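Local coordinates for protein homoserine O-acetyltransferase (Bacillus anthracis str. 'Ames Ancestor', PDB 3I1I) that probably transfers an acetyl group from acetyl-CoA to the hydroxyl of homoserine, a step toward methionine, using an alpha/beta hydrolase fold, at residues Lys15-Glu20 with Phe129-Arg134; Arg23-Gln28 with Asp118-Asp123; Tyr31-Thr36 with Phe87-Asp92; Ile45-Tyr50 with Gly69-Leu74. All blocks are in the same frame, centred on the assembly; numbering follows the deposited sequence.

Contact 1: Lys15-Glu20 with Phe129-Arg134; sequences KEYTFE and FLDVAR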
# COMPACT_ATOMS: atom_id res chain seq x y z
N LYS A 15 -23.09 22.96 19.99
CA LYS A 15 -22.19 23.58 20.93
C LYS A 15 -21.40 22.49 21.64
O LYS A 15 -20.23 22.69 21.97
CB LYS A 15 -22.97 24.41 21.95
CG LYS A 15 -23.45 25.75 21.44
CD LYS A 15 -24.26 26.45 22.49
CE LYS A 15 -24.57 27.90 22.17
NZ LYS A 15 -25.80 28.31 22.94
N GLU A 16 -22.06 21.38 21.88
CA GLU A 16 -21.41 20.19 22.37
C GLU A 16 -22.05 18.97 21.73
O GLU A 16 -23.28 18.81 21.78
CB GLU A 16 -21.56 20.07 23.89
CG GLU A 16 -20.86 21.15 24.74
CD GLU A 16 -19.35 21.29 24.46
OE1 GLU A 16 -18.71 20.36 23.92
OE2 GLU A 16 -18.81 22.37 24.80
N TYR A 17 -21.23 18.10 21.13
CA TYR A 17 -21.68 16.81 20.68
C TYR A 17 -20.85 15.69 21.38
O TYR A 17 -19.63 15.75 21.46
CB TYR A 17 -21.61 16.71 19.15
CG TYR A 17 -21.80 15.29 18.69
CD1 TYR A 17 -23.04 14.69 18.77
CD2 TYR A 17 -20.73 14.53 18.26
CE1 TYR A 17 -23.22 13.38 18.39
CE2 TYR A 17 -20.89 13.21 17.88
CZ TYR A 17 -22.14 12.63 17.95
OH TYR A 17 -22.31 11.31 17.62
N THR A 18 -21.53 14.67 21.88
CA THR A 18 -20.84 13.54 22.47
C THR A 18 -20.71 12.38 21.48
O THR A 18 -21.70 11.81 21.02
CB THR A 18 -21.53 13.07 23.75
OG1 THR A 18 -21.55 14.18 24.68
CG2 THR A 18 -20.79 11.86 24.38
N PHE A 19 -19.47 12.06 21.16
CA PHE A 19 -19.16 10.99 20.21
C PHE A 19 -19.44 9.62 20.86
O PHE A 19 -19.49 9.48 22.12
CB PHE A 19 -17.68 11.06 19.79
CG PHE A 19 -17.36 12.17 18.82
CD1 PHE A 19 -16.97 11.87 17.53
CD2 PHE A 19 -17.44 13.51 19.20
CE1 PHE A 19 -16.66 12.89 16.62
CE2 PHE A 19 -17.13 14.55 18.30
CZ PHE A 19 -16.75 14.23 17.00
N GLU A 20 -19.58 8.61 20.01
CA GLU A 20 -19.86 7.26 20.47
C GLU A 20 -18.80 6.75 21.45
O GLU A 20 -19.10 5.95 22.34
CB GLU A 20 -20.00 6.33 19.26
CG GLU A 20 -21.32 6.56 18.47
CD GLU A 20 -22.58 6.20 19.30
OE1 GLU A 20 -22.50 5.23 20.11
OE2 GLU A 20 -23.64 6.87 19.14
N PHE A 129 -19.35 6.17 11.42
CA PHE A 129 -20.45 6.65 10.60
C PHE A 129 -21.73 6.69 11.37
O PHE A 129 -22.68 7.31 10.94
CB PHE A 129 -20.56 5.85 9.29
CG PHE A 129 -19.38 6.12 8.37
CD1 PHE A 129 -19.11 7.42 7.91
CD2 PHE A 129 -18.50 5.10 8.02
CE1 PHE A 129 -18.01 7.69 7.11
CE2 PHE A 129 -17.39 5.38 7.22
CZ PHE A 129 -17.14 6.69 6.78
N LEU A 130 -21.75 6.07 12.55
CA LEU A 130 -22.88 6.28 13.45
C LEU A 130 -22.83 7.70 14.05
O LEU A 130 -23.89 8.36 14.16
CB LEU A 130 -22.93 5.21 14.51
CG LEU A 130 -23.99 5.37 15.60
CD1 LEU A 130 -25.36 5.64 15.01
CD2 LEU A 130 -23.96 4.08 16.49
N ASP A 131 -21.63 8.20 14.36
CA ASP A 131 -21.50 9.60 14.81
C ASP A 131 -22.07 10.57 13.79
O ASP A 131 -22.79 11.49 14.16
CB ASP A 131 -20.07 9.97 15.10
CG ASP A 131 -19.55 9.31 16.37
OD1 ASP A 131 -20.23 9.47 17.40
OD2 ASP A 131 -18.50 8.62 16.34
N VAL A 132 -21.82 10.31 12.50
CA VAL A 132 -22.34 11.16 11.45
C VAL A 132 -23.90 11.10 11.39
O VAL A 132 -24.56 12.14 11.25
CB VAL A 132 -21.68 10.87 10.08
CG1 VAL A 132 -22.41 11.60 8.96
CG2 VAL A 132 -20.14 11.22 10.12
N ALA A 133 -24.45 9.91 11.52
CA ALA A 133 -25.88 9.70 11.54
C ALA A 133 -26.50 10.44 12.77
O ALA A 133 -27.55 11.06 12.65
CB ALA A 133 -26.19 8.19 11.56
N ARG A 134 -25.85 10.39 13.93
CA ARG A 134 -26.39 11.09 15.10
C ARG A 134 -26.41 12.61 14.90
O ARG A 134 -27.38 13.27 15.26
CB ARG A 134 -25.64 10.74 16.38
CG ARG A 134 -25.58 9.22 16.68
CD ARG A 134 -26.15 8.95 18.03
NE ARG A 134 -26.05 7.56 18.50
CZ ARG A 134 -27.03 6.66 18.47
NH1 ARG A 134 -28.24 6.94 17.94
NH2 ARG A 134 -26.80 5.45 18.96
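Tyr17, Phe19 and Glu20, where the outermost strand 10-18 of the alpha/beta hydrolase sheet gives way to a loop, settle on Leu130, Asp131 and Arg134 in the first turns of helix 129-142. Asp131 is the focus. Its OD1 takes two bonds: Tyr17 OH donates to Asp131 OD1 over 2.8 Å on the anti lone pair, and the backbone Glu20 N reaches the same Asp131 OD1 at 2.8 Å on the syn side. With CG of Tyr17 anti to its backbone N (chi1 168°), the phenol is sent toward the helix; its ring and the carboxylate stand nearly perpendicular, 86° apart, and the carboxylate oxygen lies at the ring edge. Phe19 runs across the same group, its CD1 3.8 Å from Asp131 OD2, while Tyr17 CE2 lies over one face of the Phe19 ring. Farther out, Arg134 NE meets Glu20 OE2 at 2.6 Å in the guanidinium plane; this salt bridge rests on one of two modelled conformers of Glu20 and is therefore less certain. Leu130 CD1 covers a face of that guanidinium, and Leu130 CD2 lies 3.8 Å from Glu20 CD. Asp131 OD2 turns back to Thr128 N at the helix start. Gripped by three donors and placed in the first turn, the buried Asp131 carboxylate is probably stabilised in its charged form, tying the loop after the edge strand to the helix.

Contact 2: Arg23-Gln28 with Asp118-Asp123; sequences RTIPVQ and DEYAMD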
# COMPACT_ATOMS: atom_id res chain seq x y z
N ARG A 23 -16.13 11.06 23.85
CA ARG A 23 -15.51 12.38 23.81
C ARG A 23 -16.59 13.47 23.49
O ARG A 23 -17.48 13.23 22.65
CB ARG A 23 -14.41 12.39 22.76
CG ARG A 23 -13.66 13.69 22.62
CD ARG A 23 -12.64 13.87 23.72
NE ARG A 23 -11.85 15.07 23.44
CZ ARG A 23 -10.83 15.13 22.59
NH1 ARG A 23 -10.41 14.05 21.93
NH2 ARG A 23 -10.23 16.30 22.39
N THR A 24 -16.53 14.63 24.16
CA THR A 24 -17.49 15.70 23.91
C THR A 24 -16.78 16.95 23.42
O THR A 24 -15.90 17.46 24.11
CB THR A 24 -18.38 15.99 25.17
OG1 THR A 24 -19.12 14.80 25.51
CG2 THR A 24 -19.38 17.12 24.90
N ILE A 25 -17.11 17.43 22.22
CA ILE A 25 -16.53 18.65 21.69
C ILE A 25 -17.61 19.38 20.88
O ILE A 25 -18.62 18.78 20.53
CB ILE A 25 -15.27 18.35 20.79
CG1 ILE A 25 -15.62 17.40 19.62
CG2 ILE A 25 -14.14 17.75 21.60
CD1 ILE A 25 -14.68 17.46 18.41
N PRO A 26 -17.43 20.68 20.65
CA PRO A 26 -18.27 21.37 19.66
C PRO A 26 -18.00 20.87 18.23
O PRO A 26 -16.85 20.62 17.85
CB PRO A 26 -17.84 22.87 19.78
CG PRO A 26 -17.10 22.98 21.07
CD PRO A 26 -16.56 21.61 21.41
N VAL A 27 -19.07 20.79 17.44
CA VAL A 27 -18.98 20.37 16.05
C VAL A 27 -19.83 21.28 15.16
O VAL A 27 -20.80 21.88 15.63
CB VAL A 27 -19.48 18.91 15.88
CG1 VAL A 27 -18.64 17.93 16.74
CG2 VAL A 27 -20.91 18.84 16.26
N GLN A 28 -19.46 21.37 13.89
CA GLN A 28 -20.27 22.02 12.86
C GLN A 28 -20.34 21.09 11.66
O GLN A 28 -19.53 20.19 11.52
CB GLN A 28 -19.64 23.33 12.42
CG GLN A 28 -18.17 23.16 12.02
CD GLN A 28 -17.51 24.42 11.47
OE1 GLN A 28 -18.01 25.53 11.65
NE2 GLN A 28 -16.38 24.24 10.77
N ASP A 118 -5.18 25.64 19.50
CA ASP A 118 -4.42 24.87 18.52
C ASP A 118 -5.32 23.86 17.82
O ASP A 118 -6.40 23.49 18.32
CB ASP A 118 -3.30 24.10 19.22
CG ASP A 118 -2.27 25.02 19.89
OD1 ASP A 118 -1.86 26.02 19.27
OD2 ASP A 118 -1.85 24.70 21.03
N GLU A 119 -4.84 23.39 16.67
CA GLU A 119 -5.52 22.34 15.93
C GLU A 119 -5.58 21.09 16.76
O GLU A 119 -4.67 20.83 17.52
CB GLU A 119 -4.81 22.06 14.62
CG GLU A 119 -5.12 23.11 13.60
CD GLU A 119 -4.30 22.99 12.33
OE1 GLU A 119 -3.45 22.06 12.22
OE2 GLU A 119 -4.54 23.85 11.44
N TYR A 120 -6.67 20.35 16.63
CA TYR A 120 -6.82 19.06 17.30
C TYR A 120 -5.71 18.09 16.89
O TYR A 120 -5.17 17.36 17.73
CB TYR A 120 -8.16 18.43 16.93
CG TYR A 120 -9.35 18.99 17.68
CD1 TYR A 120 -9.60 18.60 18.99
CD2 TYR A 120 -10.24 19.86 17.08
CE1 TYR A 120 -10.67 19.09 19.69
CE2 TYR A 120 -11.32 20.36 17.78
CZ TYR A 120 -11.53 19.96 19.09
OH TYR A 120 -12.61 20.41 19.80
N ALA A 121 -5.38 18.07 15.60
CA ALA A 121 -4.44 17.11 15.07
C ALA A 121 -4.84 15.69 15.53
O ALA A 121 -6.02 15.36 15.54
CB ALA A 121 -3.00 17.49 15.47
N MSE A 122 -3.87 14.87 15.94
CA MSE A 122 -4.16 13.51 16.41
C MSE A 122 -4.86 13.44 17.77
O MSE A 122 -5.25 12.34 18.22
CB MSE A 122 -2.90 12.64 16.42
CG MSE A 122 -2.26 12.49 15.05
SE MSE A 122 -3.51 11.98 13.60
CE MSE A 122 -4.16 10.32 14.38
N ASP A 123 -5.07 14.59 18.41
CA ASP A 123 -5.98 14.63 19.54
C ASP A 123 -7.46 14.61 19.10
O ASP A 123 -8.35 14.51 19.95
CB ASP A 123 -5.70 15.84 20.45
CG ASP A 123 -6.57 15.84 21.72
OD1 ASP A 123 -6.60 14.81 22.42
OD2 ASP A 123 -7.27 16.85 21.98
O HOH W 1 -14.62 21.60 18.33
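Tyr120 reaches from the long loop that follows strand 87-91 to Ile25 in strand 24-34 and Arg23 just before it. Its CB sets out from the loop toward the strand, with CG anti to the carbonyl carbon (chi1 -79°), and the side chain points at Ile25, which comes from the opposite direction, with the hydroxyl leading. Along one edge, CE1 passes 3.9 Å from Arg23 NH2, which lies near the ring plane. Next, CZ meets Ile25 CD1 at 4.1 Å. At the tip, OH sits 3.5 Å from Ile25 CB and close to the CG2 branch as well. The same Tyr120 OH donates to a water in the ring plane, 2.8 Å away; that water appears also to bridge to Pro26 O, over a distance short enough to be treated with caution. Beside the ring, the guanidinium of Arg23 closes on the end of the loop segment. Arg23 NH1 points straight at Asp123 O (2.9 Å, 169° at the hydrogen) within its own plane, whereas the salt bridge from Arg23 NH2 to Asp123 OD2, at 3.0 Å, is a weak, bent hydrogen bond. Asp123 N in turn bonds to Tyr120 O, folding the two loop partners together. Phe124 packs edge-to-face with Tyr120 and touches Ile25. The contact thus pins a loop excursion between strand and helix to the antiparallel N-terminal strands that flank the parallel part of an alpha/beta hydrolase sheet.

Contact 3: Tyr31-Thr36 with Phe87-Asp92; sequences YETYGT and FVICTD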
# COMPACT_ATOMS: atom_id res chain seq x y z
N TYR A 31 -24.33 21.82 5.07
CA TYR A 31 -25.33 21.03 4.35
C TYR A 31 -25.96 21.87 3.27
O TYR A 31 -25.70 23.07 3.18
CB TYR A 31 -26.41 20.49 5.28
CG TYR A 31 -27.34 21.52 5.88
CD1 TYR A 31 -28.58 21.76 5.35
CD2 TYR A 31 -26.99 22.22 7.04
CE1 TYR A 31 -29.44 22.70 5.90
CE2 TYR A 31 -27.87 23.16 7.63
CZ TYR A 31 -29.08 23.40 7.05
OH TYR A 31 -29.97 24.32 7.59
N GLU A 32 -26.78 21.24 2.45
CA GLU A 32 -27.45 21.94 1.41
C GLU A 32 -28.69 21.15 1.06
O GLU A 32 -28.73 19.97 1.35
CB GLU A 32 -26.51 22.16 0.21
CG GLU A 32 -26.21 20.92 -0.61
CD GLU A 32 -25.04 21.13 -1.54
OE1 GLU A 32 -23.95 21.40 -0.99
OE2 GLU A 32 -25.20 21.00 -2.80
N THR A 33 -29.69 21.80 0.48
CA THR A 33 -31.00 21.18 0.21
C THR A 33 -31.46 21.54 -1.19
O THR A 33 -31.04 22.53 -1.77
CB THR A 33 -32.10 21.64 1.24
OG1 THR A 33 -32.55 22.98 0.93
CG2 THR A 33 -31.59 21.58 2.70
N TYR A 34 -32.34 20.72 -1.74
CA TYR A 34 -32.89 20.92 -3.05
C TYR A 34 -34.39 20.60 -2.98
O TYR A 34 -34.82 19.76 -2.19
CB TYR A 34 -32.23 20.01 -4.10
CG TYR A 34 -30.77 19.70 -3.87
CD1 TYR A 34 -29.77 20.62 -4.18
CD2 TYR A 34 -30.37 18.45 -3.39
CE1 TYR A 34 -28.40 20.32 -3.97
CE2 TYR A 34 -29.01 18.15 -3.19
CZ TYR A 34 -28.04 19.08 -3.48
OH TYR A 34 -26.70 18.78 -3.30
N GLY A 35 -35.18 21.26 -3.83
CA GLY A 35 -36.64 21.09 -3.77
C GLY A 35 -37.29 21.79 -2.58
O GLY A 35 -36.67 22.61 -1.91
N THR A 36 -38.54 21.42 -2.31
CA THR A 36 -39.39 22.12 -1.37
C THR A 36 -40.00 21.16 -0.36
O THR A 36 -40.62 20.15 -0.72
CB THR A 36 -40.54 22.83 -2.14
OG1 THR A 36 -39.97 23.62 -3.18
CG2 THR A 36 -41.37 23.76 -1.25
N PHE A 87 -38.03 16.88 -0.99
CA PHE A 87 -37.11 17.83 -0.40
C PHE A 87 -35.86 17.01 -0.07
O PHE A 87 -35.91 16.12 0.78
CB PHE A 87 -37.74 18.41 0.86
CG PHE A 87 -36.88 19.39 1.56
CD1 PHE A 87 -36.51 20.57 0.93
CD2 PHE A 87 -36.43 19.15 2.83
CE1 PHE A 87 -35.72 21.49 1.56
CE2 PHE A 87 -35.63 20.07 3.48
CZ PHE A 87 -35.27 21.25 2.84
N VAL A 88 -34.75 17.31 -0.73
CA VAL A 88 -33.55 16.48 -0.61
C VAL A 88 -32.48 17.20 0.20
O VAL A 88 -32.22 18.37 -0.06
CB VAL A 88 -33.00 16.13 -2.01
CG1 VAL A 88 -31.67 15.32 -1.91
CG2 VAL A 88 -34.06 15.40 -2.83
N ILE A 89 -31.88 16.51 1.18
CA ILE A 89 -30.83 17.09 2.02
C ILE A 89 -29.54 16.28 1.90
O ILE A 89 -29.57 15.06 1.77
CB ILE A 89 -31.20 17.07 3.53
CG1 ILE A 89 -32.60 17.64 3.75
CG2 ILE A 89 -30.12 17.82 4.39
CD1 ILE A 89 -33.16 17.42 5.19
N CYS A 90 -28.41 16.96 1.98
CA CYS A 90 -27.12 16.29 2.02
C CYS A 90 -26.20 17.11 2.87
O CYS A 90 -26.21 18.33 2.77
CB CYS A 90 -26.58 16.20 0.60
SG CYS A 90 -25.09 15.17 0.50
N THR A 91 -25.36 16.45 3.65
CA THR A 91 -24.53 17.09 4.65
C THR A 91 -23.05 16.72 4.47
O THR A 91 -22.73 15.68 3.91
CB THR A 91 -24.97 16.64 6.08
OG1 THR A 91 -24.73 15.24 6.23
CG2 THR A 91 -26.48 16.91 6.32
N ASP A 92 -22.14 17.56 4.97
CA ASP A 92 -20.73 17.22 5.00
C ASP A 92 -20.42 16.27 6.18
O ASP A 92 -20.80 16.54 7.30
CB ASP A 92 -19.85 18.46 5.20
CG ASP A 92 -19.93 19.48 4.08
OD1 ASP A 92 -20.01 19.11 2.89
OD2 ASP A 92 -19.86 20.68 4.43
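Strands 31-34 and 87-91 run antiparallel, their axes 4.7 Å apart at closest approach and 163° between their directions, with Glu32-Cys90 and Tyr34-Val88 as hydrogen-bonded pairs. Glu32 N to Cys90 O measures 3.0 Å, and Val88 N to Tyr34 O measures 2.9 Å; the return bond of each pair is also made. The non-hydrogen-bonded pair Thr33-Ile89 lies between them, and Tyr31-Thr91 follows beyond Glu32-Cys90. On the face of Glu32 and Tyr34, the Tyr34 ring turns an edge to Val88, with CD2 3.7 Å from Val88 CG1. Its hydroxyl curls back along its own strand, Tyr34 OH giving a 2.7 Å bond to Glu32 OE2 from above the carboxylate plane. Glu32 is further held by Tyr61 and Ser55 at OE1 and by His56 at OE2, so this buried acid is well supplied with partners. On the other face, CB of Tyr31 touches Thr91 CG2 at 3.7 Å, while the phenol leads away to bond Glu301 of the second subunit. Phe87, its CG anti to the backbone N (chi1 179°), carries its ring over to the neighbouring strand: CE1 is 3.6 Å from Thr33 OG1, and CD1 is 3.5 Å from Gly35 O, which sits at the ring edge. Ile89 and Thr91 on that face meet helix 129-142. Strand 24-34 is antiparallel to its neighbour 87-91, which then continues in parallel to 44-48; such a second strand running against the rest is a mark of the alpha/beta hydrolase fold.

Contact 4: Ile45-Tyr50 with Gly69-Leu74; sequences ILICHY and GWWDGL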
# COMPACT_ATOMS: atom_id res chain seq x y z
N ILE A 45 -35.84 13.32 1.67
CA ILE A 45 -34.85 12.30 1.36
C ILE A 45 -33.49 12.81 1.80
O ILE A 45 -33.07 13.88 1.38
CB ILE A 45 -34.81 12.00 -0.14
CG1 ILE A 45 -36.19 11.49 -0.61
CG2 ILE A 45 -33.73 10.99 -0.43
CD1 ILE A 45 -36.31 11.06 -2.12
N LEU A 46 -32.82 12.07 2.66
CA LEU A 46 -31.48 12.43 3.10
C LEU A 46 -30.48 11.62 2.28
O LEU A 46 -30.63 10.42 2.20
CB LEU A 46 -31.31 12.13 4.60
CG LEU A 46 -29.91 12.38 5.19
CD1 LEU A 46 -29.45 13.84 5.02
CD2 LEU A 46 -29.87 11.91 6.64
N ILE A 47 -29.52 12.30 1.65
CA ILE A 47 -28.44 11.71 0.86
C ILE A 47 -27.15 11.85 1.67
O ILE A 47 -26.86 12.90 2.22
CB ILE A 47 -28.18 12.52 -0.45
CG1 ILE A 47 -29.43 12.63 -1.32
CG2 ILE A 47 -27.06 11.88 -1.30
CD1 ILE A 47 -29.99 11.36 -1.80
N CYS A 48 -26.37 10.78 1.74
CA CYS A 48 -25.12 10.79 2.48
C CYS A 48 -23.97 10.62 1.50
O CYS A 48 -24.06 9.79 0.59
CB CYS A 48 -25.12 9.63 3.43
SG CYS A 48 -26.55 9.63 4.52
N HIS A 49 -22.89 11.36 1.72
CA HIS A 49 -21.78 11.37 0.78
C HIS A 49 -20.68 10.34 1.03
O HIS A 49 -20.55 9.81 2.13
CB HIS A 49 -21.26 12.80 0.59
CG HIS A 49 -20.27 13.26 1.61
ND1 HIS A 49 -18.99 12.75 1.70
CD2 HIS A 49 -20.32 14.29 2.50
CE1 HIS A 49 -18.32 13.40 2.64
NE2 HIS A 49 -19.10 14.35 3.12
N TYR A 50 -19.92 10.03 -0.02
CA TYR A 50 -18.89 8.99 0.06
C TYR A 50 -17.53 9.60 0.46
O TYR A 50 -17.40 10.82 0.58
CB TYR A 50 -18.78 8.18 -1.27
CG TYR A 50 -18.47 8.98 -2.50
CD1 TYR A 50 -17.15 9.21 -2.89
CD2 TYR A 50 -19.49 9.56 -3.26
CE1 TYR A 50 -16.84 9.97 -4.04
CE2 TYR A 50 -19.21 10.32 -4.40
CZ TYR A 50 -17.87 10.50 -4.78
OH TYR A 50 -17.58 11.23 -5.89
N GLY A 69 -22.79 18.60 -8.84
CA GLY A 69 -22.58 17.72 -7.71
C GLY A 69 -22.53 16.26 -8.07
O GLY A 69 -22.99 15.85 -9.12
N TRP A 70 -22.02 15.47 -7.16
CA TRP A 70 -21.54 14.13 -7.49
C TRP A 70 -22.62 13.08 -7.87
O TRP A 70 -22.31 12.03 -8.43
CB TRP A 70 -20.62 13.65 -6.38
CG TRP A 70 -21.20 13.69 -5.04
CD1 TRP A 70 -21.01 14.65 -4.11
CD2 TRP A 70 -22.10 12.73 -4.47
NE1 TRP A 70 -21.74 14.36 -2.98
CE2 TRP A 70 -22.41 13.18 -3.17
CE3 TRP A 70 -22.65 11.53 -4.92
CZ2 TRP A 70 -23.27 12.46 -2.29
CZ3 TRP A 70 -23.51 10.80 -4.04
CH2 TRP A 70 -23.81 11.29 -2.75
N TRP A 71 -23.89 13.36 -7.57
CA TRP A 71 -25.01 12.49 -7.97
C TRP A 71 -26.05 13.29 -8.76
O TRP A 71 -27.26 12.97 -8.74
CB TRP A 71 -25.65 11.80 -6.75
CG TRP A 71 -25.49 10.30 -6.66
CD1 TRP A 71 -24.70 9.51 -7.44
CD2 TRP A 71 -26.11 9.42 -5.70
NE1 TRP A 71 -24.80 8.19 -7.05
CE2 TRP A 71 -25.65 8.11 -5.98
CE3 TRP A 71 -26.99 9.61 -4.63
CZ2 TRP A 71 -26.06 7.00 -5.25
CZ3 TRP A 71 -27.41 8.50 -3.90
CH2 TRP A 71 -26.94 7.21 -4.21
N ASP A 72 -25.57 14.28 -9.50
CA ASP A 72 -26.45 15.21 -10.21
C ASP A 72 -27.39 14.51 -11.17
O ASP A 72 -28.55 14.89 -11.30
CB ASP A 72 -25.68 16.29 -10.96
CG ASP A 72 -26.59 17.39 -11.49
OD1 ASP A 72 -27.06 18.26 -10.69
OD2 ASP A 72 -26.88 17.36 -12.71
N GLY A 73 -26.89 13.46 -11.82
CA GLY A 73 -27.72 12.71 -12.74
C GLY A 73 -28.94 12.04 -12.13
O GLY A 73 -29.88 11.74 -12.85
N LEU A 74 -28.90 11.75 -10.83
CA LEU A 74 -30.04 11.12 -10.11
C LEU A 74 -30.99 12.12 -9.50
O LEU A 74 -32.14 11.80 -9.26
CB LEU A 74 -29.54 10.24 -8.95
CG LEU A 74 -29.34 8.76 -9.20
CD1 LEU A 74 -28.73 8.12 -7.95
CD2 LEU A 74 -30.63 8.03 -9.70
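Tyr50 turns the CE2 edge of its ring onto the face of Trp70 in a T-shaped stack, the planes 79° apart and the centroid of the Tyr50 ring 5.3 Å from that of the six-membered ring of Trp70. The nearest atoms are Tyr50 CE2 and Trp70 CE3 at 3.7 Å, displaced toward the rim of the indole, and the two side chains run alongside in opposite senses. CG of Trp70 lies between its backbone N and carbonyl carbon (chi1 55°), which swings the indole toward Ile47 and His49. There two atoms of its benzo ring are met obliquely: His49 CB lies 3.5 Å from Trp70 CZ2, and Ile47 CG2 lies 3.6 Å from Trp70 CH2. The same methyl, Ile47 CG2, reaches Trp71 CE3 at 4.0 Å, so one branch of the isoleucine serves both indoles. In alpha/beta hydrolases the loop leaving this parallel strand generally borders the active site, and here Tyr50 touches residues of a probable catalytic triad that includes Ser155; Pro154, just before that serine, packs against Tyr50, Trp70 and Trp71. Trp71 is sandwiched, with Trp70 CZ3 over one face and Leu74 CD1 over the centre of the opposite one. The indole nitrogens are satisfied outside the contact, Trp70 NE1 by Thr54 O and Trp71 NE1 by Gly354 O. His49 is fixed in rotation: its ND1 donates to Tyr50 O at 2.7 Å in the imidazole plane, and NE2 is bonded to the backbone N of Asn93.

Overall arrangement
The four contacts follow one sheet from its edge inward. Contacts 1 and 2, with centres 12 Å apart, meet where strands 10-18 and 24-34 pair: Tyr17 N lies 2.8 Å from Ile25 O, and Thr18 OG1 2.6 Å from Thr24 OG1. Contact 3 uses the far end of the same strand 24-34, about 26 Å from contact 2 between centres. Strand 87-91 of contact 3 leads on to contact 4, only about 9 Å away between centres, through Ile89 O and Ile47 N at 2.8 Å. Along the chain contact 4 nests inside contact 3, that inside contact 2, and that inside contact 1. Of the four, contact 4 lies against the probable catalytic triad.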